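PDB 3QXB: putative Xylose isomerase from Rhodospirillum rubrum, which probably acts as a metal-dependent sugar isomerase of the xylose isomerase-like TIM barrel family, carrying iron and manganese ions in its barrel. Local coordinates for residues A[270-273]-A[274-278]; A[261-265]-A[266-270]. One frame throughout, in Å; residues are numbered along the deposited sequence.

Interaction 1: A[270-273]-A[274-278]; sequences QDFW and DKYAL
The side chains of W273 and L278 close the C-terminal end of helix 266-275 in a local helix-end contact, on the segment that leads from barrel strand 240-245 to strand 283-285. L278 sets its CB squarely over the six-membered ring of the indole, a CH-pi contact 3.5 Å from the ring centroid and 8° off the normal. Its CD1 lies out toward the rim, 3.5 Å from CE3 of W273. The indole is carried out to this position because CG of W273 stands anti to the backbone N (chi1 -180°). Without the indole, as with an alanine here, CB and CD1 of L278 would probably lose the ring they rest on, and a gap would open beside F283, which meets the indole edge-to-face. The helix ends in a Schellman motif: A277, with positive phi, is the C-prime residue, and L278 N bonds W273 O at 3.1 Å while A277 N makes a weak bond to D274 O. Beside it, the ring of Y276 crosses that of F272 obliquely, planes 47° apart, with Y276 CD2 over one F272 face near the rim. On the polar side, NE2 of Q270 makes weak bonds to both carboxylate oxygens of D274, each 3.3 Å from it; one water, held weakly by NE2, donates to OD1 of D274. Firmer partners lie outside: OE1 of Q270 accepts from the backbone N of M20, and OD2 of D274 from that of A315. K275 and Y276 both direct their polar ends to D230, K275 through a salt bridge.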
# COMPACT_ATOMS: atom_id res chain seq x y z
N GLN A 270 6.54 -28.62 -3.61
CA GLN A 270 7.20 -29.51 -4.57
C GLN A 270 6.32 -30.73 -4.94
O GLN A 270 6.31 -31.15 -6.09
CB GLN A 270 8.54 -29.97 -4.02
CG GLN A 270 9.32 -30.88 -4.95
CD GLN A 270 9.75 -30.16 -6.20
OE1 GLN A 270 10.45 -29.15 -6.14
NE2 GLN A 270 9.34 -30.67 -7.34
N ASP A 271 5.58 -31.26 -3.98
CA ASP A 271 4.65 -32.36 -4.24
C ASP A 271 3.49 -31.95 -5.17
O ASP A 271 3.04 -32.75 -5.98
CB ASP A 271 4.08 -32.93 -2.92
CG ASP A 271 5.11 -33.67 -2.08
OD1 ASP A 271 6.15 -34.13 -2.62
OD2 ASP A 271 4.85 -33.80 -0.87
N PHE A 272 3.02 -30.73 -5.02
CA PHE A 272 1.99 -30.19 -5.90
C PHE A 272 2.55 -30.02 -7.29
O PHE A 272 1.93 -30.43 -8.28
CB PHE A 272 1.50 -28.86 -5.36
CG PHE A 272 0.45 -28.23 -6.20
CD1 PHE A 272 -0.88 -28.44 -5.92
CD2 PHE A 272 0.79 -27.37 -7.23
CE1 PHE A 272 -1.89 -27.83 -6.68
CE2 PHE A 272 -0.21 -26.74 -8.01
CZ PHE A 272 -1.56 -27.00 -7.73
N TRP A 273 3.75 -29.45 -7.35
CA TRP A 273 4.44 -29.24 -8.62
C TRP A 273 4.59 -30.56 -9.39
O TRP A 273 4.37 -30.61 -10.60
CB TRP A 273 5.83 -28.62 -8.39
CG TRP A 273 6.57 -28.38 -9.65
CD1 TRP A 273 7.40 -29.25 -10.31
CD2 TRP A 273 6.58 -27.16 -10.42
NE1 TRP A 273 7.88 -28.66 -11.47
CE2 TRP A 273 7.40 -27.37 -11.54
CE3 TRP A 273 5.94 -25.93 -10.27
CZ2 TRP A 273 7.62 -26.38 -12.50
CZ3 TRP A 273 6.17 -24.95 -11.21
CH2 TRP A 273 6.99 -25.19 -12.31
N ASP A 274 4.95 -31.62 -8.69
CA ASP A 274 5.14 -32.93 -9.34
C ASP A 274 3.81 -33.60 -9.66
O ASP A 274 3.69 -34.32 -10.69
CB ASP A 274 5.94 -33.87 -8.45
CG ASP A 274 7.40 -33.44 -8.29
OD1 ASP A 274 7.99 -32.94 -9.26
OD2 ASP A 274 7.94 -33.65 -7.19
N LYS A 275 2.82 -33.43 -8.77
CA LYS A 275 1.51 -34.08 -8.93
C LYS A 275 0.86 -33.62 -10.23
O LYS A 275 0.25 -34.40 -10.95
CB LYS A 275 0.61 -33.81 -7.71
CG LYS A 275 -0.76 -34.49 -7.78
CD LYS A 275 -1.67 -34.07 -6.61
CE LYS A 275 -3.11 -34.62 -6.81
NZ LYS A 275 -3.99 -34.27 -5.65
N TYR A 276 1.03 -32.34 -10.55
CA TYR A 276 0.36 -31.75 -11.70
C TYR A 276 1.26 -31.57 -12.93
O TYR A 276 0.86 -30.94 -13.89
CB TYR A 276 -0.32 -30.43 -11.27
CG TYR A 276 -1.51 -30.71 -10.38
CD1 TYR A 276 -2.72 -31.17 -10.93
CD2 TYR A 276 -1.43 -30.58 -9.00
CE1 TYR A 276 -3.81 -31.47 -10.12
CE2 TYR A 276 -2.52 -30.87 -8.19
CZ TYR A 276 -3.71 -31.32 -8.76
OH TYR A 276 -4.79 -31.58 -7.98
N ALA A 277 2.46 -32.14 -12.89
CA ALA A 277 3.39 -32.08 -14.02
C ALA A 277 3.64 -30.64 -14.48
O ALA A 277 3.67 -30.36 -15.67
CB ALA A 277 2.85 -32.95 -15.20
N LEU A 278 3.80 -29.70 -13.56
CA LEU A 278 3.95 -28.31 -13.97
C LEU A 278 5.32 -28.17 -14.64
O LEU A 278 6.22 -28.99 -14.38
CB LEU A 278 3.82 -27.39 -12.77
CG LEU A 278 2.49 -27.40 -11.99
CD1 LEU A 278 2.51 -26.23 -10.97
CD2 LEU A 278 1.31 -27.28 -12.93
O HOH W 1 10.30 -31.30 -10.19
O HOH W 2 7.39 -34.88 -5.17

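Interaction 2: A[261-265]-A[266-270]; sequences PGVVT and PQRLQ
R268 reaches back along the chain to grip the carbonyl of V263, while T265 caps the helix that R268 belongs to. The arginine chain is extended from CG to NE, with CG anti to the backbone N (chi1 170°), and this carries the guanidinium past T265 to V263. There NH1 donates to V263 O at 2.8 Å, the oxygen lying at the guanidinium edge and in its plane. Relative to the carbonyl plane of V263, the donor stands well above it, 56° out. The side chains of V263 and R268 run side by side, and V263 CB comes 3.8 Å from NH1 of R268.

T265 is the N-cap residue. With chi1 at 71°, its OG1 lies between the backbone N and the carbonyl carbon, turned toward the first helical turn, where it accepts from R268 N at 3.1 Å. The carbonyl oxygen of T265 takes L269 N at 3.2 Å in a nearly straight bond and receives a second, weak one from R268 N. P266 follows directly as the first helical residue, a place where proline's missing N-H costs the helix no bond. On the buried side V264 CG1 packs against L269 CD2 at 3.6 Å, crossing it at a slant; W214 touches L269 and R268 from helix 214-217, and Q247 OE1 takes the N-H of V264. The loop is thus joined to the helix start by several polar bonds and one apolar pair; the acceptors are a hydroxyl and two backbone carbonyls, so these bonds do not depend on the charge of a side-chain partner.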
# COMPACT_ATOMS: atom_id res chain seq x y z
N PRO A 261 6.86 -20.97 10.53
CA PRO A 261 5.97 -22.12 10.54
C PRO A 261 4.63 -21.80 9.87
O PRO A 261 4.18 -20.66 9.87
CB PRO A 261 5.79 -22.46 12.03
CG PRO A 261 6.54 -21.48 12.79
CD PRO A 261 7.18 -20.48 11.88
N GLY A 262 4.01 -22.82 9.29
CA GLY A 262 2.72 -22.69 8.62
C GLY A 262 2.44 -23.90 7.75
O GLY A 262 3.21 -24.88 7.77
N VAL A 263 1.35 -23.83 6.99
CA VAL A 263 0.79 -25.01 6.31
C VAL A 263 1.33 -25.18 4.90
O VAL A 263 1.11 -26.21 4.28
CB VAL A 263 -0.76 -24.96 6.23
CG1 VAL A 263 -1.35 -25.03 7.64
CG2 VAL A 263 -1.24 -23.69 5.51
N VAL A 264 2.04 -24.16 4.40
CA VAL A 264 2.60 -24.20 3.05
C VAL A 264 4.10 -24.46 3.18
O VAL A 264 4.93 -23.55 3.11
CB VAL A 264 2.32 -22.91 2.26
CG1 VAL A 264 2.93 -22.99 0.85
CG2 VAL A 264 0.83 -22.69 2.19
N THR A 265 4.41 -25.72 3.39
CA THR A 265 5.78 -26.17 3.52
C THR A 265 6.42 -26.28 2.13
O THR A 265 5.73 -26.53 1.16
CB THR A 265 5.84 -27.55 4.25
OG1 THR A 265 5.33 -28.56 3.39
CG2 THR A 265 5.01 -27.53 5.55
N PRO A 266 7.73 -26.06 2.04
CA PRO A 266 8.44 -26.27 0.77
C PRO A 266 8.15 -27.60 0.11
O PRO A 266 7.96 -27.64 -1.11
CB PRO A 266 9.90 -26.21 1.17
CG PRO A 266 9.90 -25.24 2.32
CD PRO A 266 8.61 -25.48 3.07
N GLN A 267 8.10 -28.68 0.89
CA GLN A 267 7.82 -30.00 0.33
C GLN A 267 6.41 -30.16 -0.23
O GLN A 267 6.21 -30.93 -1.18
CB GLN A 267 8.06 -31.12 1.36
CG GLN A 267 8.05 -32.52 0.71
CD GLN A 267 9.13 -32.68 -0.35
OE1 GLN A 267 10.26 -32.22 -0.18
NE2 GLN A 267 8.78 -33.33 -1.46
N ARG A 268 5.43 -29.51 0.39
CA ARG A 268 4.05 -29.53 -0.10
C ARG A 268 3.97 -28.85 -1.49
O ARG A 268 3.35 -29.37 -2.42
CB ARG A 268 3.12 -28.87 0.93
CG ARG A 268 1.70 -28.63 0.43
CD ARG A 268 0.92 -27.69 1.35
NE ARG A 268 -0.49 -27.67 0.97
CZ ARG A 268 -1.50 -27.20 1.71
NH1 ARG A 268 -1.31 -26.72 2.93
NH2 ARG A 268 -2.73 -27.25 1.21
N LEU A 269 4.62 -27.70 -1.62
CA LEU A 269 4.77 -27.04 -2.91
C LEU A 269 5.44 -27.94 -3.94
O LEU A 269 4.94 -28.06 -5.04
CB LEU A 269 5.55 -25.71 -2.77
CG LEU A 269 4.97 -24.55 -1.95
CD1 LEU A 269 6.01 -23.41 -1.90
CD2 LEU A 269 3.64 -24.01 -2.54
N GLN A 270 6.54 -28.62 -3.61
CA GLN A 270 7.20 -29.51 -4.57
C GLN A 270 6.32 -30.73 -4.94
O GLN A 270 6.31 -31.15 -6.09
CB GLN A 270 8.54 -29.97 -4.02
CG GLN A 270 9.32 -30.88 -4.95
CD GLN A 270 9.75 -30.16 -6.20
OE1 GLN A 270 10.45 -29.15 -6.14
NE2 GLN A 270 9.34 -30.67 -7.34

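In the fold
Helix 266-275, the connection between barrel strands 240-245 and 283-285, is finished differently at its two ends; Q270 lies in both ranges but takes part only in interaction 1. Interaction 2 forms the start, where the incoming loop is joined mainly by polar bonds, to a hydroxyl and to backbone carbonyls, with a single apolar pair on its inner side. Interaction 1 forms the far end, where aromatic and leucine packing dominates the buried face and a polar cluster of amide, carboxylate and water joins a buried Q270 to a partly exposed D274. Both are partly buried, and W214 touches both, through F272 in one and through R268 and L269 in the other. Their centres are about 13 Å apart.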